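Local coordinates for protein thin, isoform D (Drosophila melanogaster, PDB 6XG7) that is a muscle protein, probably a RING-type ubiquitin ligase, whose NHL-repeat beta-propeller probably mediates protein-protein interaction, at residues Gly43-Pro48 with His302-Phe307. Numbering follows the deposited sequence. Where two conformers were deposited one is given.
Sequences GSFTWP and HRVQVF
Where the NHL beta-propeller closes on itself, the loop that leads into the first repeat's strand 51-54 packs against the start of the last repeat's strand 303-306, with H302 and W47 meeting at the junction. The backbone N of W47 donates to ND1 of H302 over 3.0 Å, nearly straight at 168° and close to the imidazole plane. Histidine suits this place because its ring offers both an acceptor nitrogen and an aromatic edge: CE1, next to ND1, points at the face of the W47 indole, 3.3 Å from NE1 of W47, in an edge-to-face pair with planes at 58°. With CG of W47 anti to its carbonyl carbon (chi1 -63°), the indole runs alongside the H302 side chain and presents a face to CE1. Replacing the indole of W47 by an alanine methyl is likely to strip CE1 of H302 of that aromatic face, leaving the imidazole freer to tilt. Deeper in, F45 turns its ring edge to the carbonyl O of H302, 3.5 Å from CD2 of F45, while CE2 of F45 meets CG2 of V304 at 3.8 Å; both side chains also rest on L35 and V61. P48 sets CD 3.8 Å from CA of H302, its compact apolar ring covering the backbone. H302 and R303 face D298 in a G1 beta bulge; R303 salt-bridges D298 and bonds the carbonyl O of G276. With ND1 accepting from a peptide N-H, the imidazole is probably neutral, its proton on NE2.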
loop_
_atom_site.group_PDB
_atom_site.type_symbol
_atom_site.label_atom_id
_atom_site.label_comp_id
_atom_site.label_asym_id
_atom_site.label_seq_id
_atom_site.Cartn_x
_atom_site.Cartn_y
_atom_site.Cartn_z
ATOM N N GLY A 43 0.190 15.619 12.639
ATOM C CA GLY A 43 -0.978 15.828 11.817
ATOM C C GLY A 43 -0.715 16.414 10.449
ATOM O O GLY A 43 -1.626 16.433 9.612
ATOM N N SER A 44 0.494 16.890 10.191
ATOM C CA SER A 44 0.900 17.357 8.873
ATOM C C SER A 44 1.762 16.280 8.231
ATOM O O SER A 44 2.389 15.492 8.935
ATOM C CB SER A 44 1.704 18.654 9.000
ATOM O OG SER A 44 0.909 19.705 9.504
ATOM N N PHE A 45 1.771 16.239 6.897
ATOM C CA PHE A 45 2.533 15.258 6.138
ATOM C C PHE A 45 3.452 15.980 5.169
ATOM O O PHE A 45 3.188 17.112 4.756
ATOM C CB PHE A 45 1.643 14.343 5.277
ATOM C CG PHE A 45 0.564 13.626 6.040
ATOM C CD1 PHE A 45 0.837 12.924 7.189
ATOM C CD2 PHE A 45 -0.741 13.658 5.578
ATOM C CE1 PHE A 45 -0.174 12.275 7.866
ATOM C CE2 PHE A 45 -1.748 13.009 6.251
ATOM C CZ PHE A 45 -1.463 12.321 7.395
ATOM N N THR A 46 4.523 15.307 4.778
ATOM C CA THR A 46 5.347 15.772 3.668
ATOM C C THR A 46 5.568 14.565 2.770
ATOM O O THR A 46 6.314 13.647 3.130
ATOM C CB THR A 46 6.648 16.429 4.120
ATOM O OG1 THR A 46 6.362 17.483 5.061
ATOM C CG2 THR A 46 7.341 17.036 2.914
ATOM N N TRP A 47 4.868 14.548 1.641
ATOM C CA TRP A 47 4.932 13.479 0.654
ATOM C C TRP A 47 4.624 12.117 1.261
ATOM O O TRP A 47 5.441 11.191 1.198
ATOM C CB TRP A 47 6.251 13.505 -0.129
ATOM C CG TRP A 47 6.337 14.816 -0.926
ATOM C CD1 TRP A 47 5.525 15.200 -1.970
ATOM C CD2 TRP A 47 7.237 15.917 -0.707
ATOM N NE1 TRP A 47 5.887 16.457 -2.420
ATOM C CE2 TRP A 47 6.929 16.915 -1.661
ATOM C CE3 TRP A 47 8.287 16.146 0.189
ATOM C CZ2 TRP A 47 7.616 18.122 -1.721
ATOM C CZ3 TRP A 47 8.969 17.343 0.121
ATOM C CH2 TRP A 47 8.623 18.318 -0.814
ATOM N N PRO A 48 3.440 11.953 1.829
ATOM C CA PRO A 48 3.045 10.643 2.359
ATOM C C PRO A 48 2.899 9.612 1.250
ATOM O O PRO A 48 2.573 9.936 0.105
ATOM C CB PRO A 48 1.688 10.937 3.010
ATOM C CG PRO A 48 1.131 12.070 2.205
ATOM C CD PRO A 48 2.313 12.903 1.785
ATOM N N HIS A 302 -0.160 16.317 -0.169
ATOM C CA HIS A 302 0.261 16.099 1.214
ATOM C C HIS A 302 -0.919 15.764 2.112
ATOM O O HIS A 302 -1.014 16.249 3.242
ATOM C CB HIS A 302 1.009 17.312 1.757
ATOM C CG HIS A 302 2.172 17.713 0.923
ATOM N ND1 HIS A 302 3.383 17.064 0.974
ATOM C CD2 HIS A 302 2.307 18.703 0.013
ATOM C CE1 HIS A 302 4.221 17.645 0.132
ATOM N NE2 HIS A 302 3.590 18.643 -0.463
ATOM N N ARG A 303 -1.831 14.927 1.619
ATOM C CA ARG A 303 -3.048 14.683 2.378
ATOM C C ARG A 303 -3.519 13.250 2.187
ATOM O O ARG A 303 -3.123 12.553 1.252
ATOM C CB ARG A 303 -4.177 15.649 1.997
ATOM C CG ARG A 303 -4.676 15.469 0.563
ATOM C CD ARG A 303 -5.801 16.456 0.225
ATOM N NE ARG A 303 -6.117 16.395 -1.197
ATOM C CZ ARG A 303 -7.040 17.156 -1.788
ATOM N NH1 ARG A 303 -7.773 17.994 -1.069
ATOM N NH2 ARG A 303 -7.244 17.083 -3.085
ATOM N N VAL A 304 -4.376 12.834 3.113
ATOM C CA VAL A 304 -5.134 11.598 3.039
ATOM C C VAL A 304 -6.598 11.997 2.961
ATOM O O VAL A 304 -7.054 12.843 3.734
ATOM C CB VAL A 304 -4.879 10.708 4.268
ATOM C CG1 VAL A 304 -5.866 9.542 4.271
ATOM C CG2 VAL A 304 -3.421 10.225 4.264
ATOM N N GLN A 305 -7.317 11.413 2.009
ATOM C CA GLN A 305 -8.745 11.641 1.846
ATOM C C GLN A 305 -9.485 10.340 2.108
ATOM O O GLN A 305 -9.008 9.262 1.746
ATOM C CB GLN A 305 -9.050 12.133 0.437
ATOM C CG GLN A 305 -8.432 13.490 0.148
ATOM C CD GLN A 305 -8.047 13.653 -1.296
ATOM O OE1 GLN A 305 -6.992 13.186 -1.715
ATOM N NE2 GLN A 305 -8.899 14.315 -2.075
ATOM N N VAL A 306 -10.651 10.452 2.747
ATOM C CA VAL A 306 -11.461 9.312 3.152
ATOM C C VAL A 306 -12.812 9.427 2.462
ATOM O O VAL A 306 -13.441 10.489 2.510
ATOM C CB VAL A 306 -11.620 9.272 4.683
ATOM C CG1 VAL A 306 -12.365 8.015 5.126
ATOM C CG2 VAL A 306 -10.232 9.349 5.343
ATOM N N PHE A 307 -13.261 8.328 1.840
ATOM C CA PHE A 307 -14.471 8.315 1.018
ATOM C C PHE A 307 -15.470 7.256 1.419
ATOM O O PHE A 307 -16.675 7.486 1.291
ATOM C CB PHE A 307 -14.119 8.023 -0.441
ATOM C CG PHE A 307 -13.272 9.061 -1.085
ATOM C CD1 PHE A 307 -11.892 9.026 -0.967
ATOM C CD2 PHE A 307 -13.856 10.094 -1.800
ATOM C CE1 PHE A 307 -11.105 10.009 -1.560
ATOM C CE2 PHE A 307 -13.075 11.069 -2.394
ATOM C CZ PHE A 307 -11.703 11.024 -2.277
ATOM O OXT PHE A 307 -15.105 6.147 1.813
#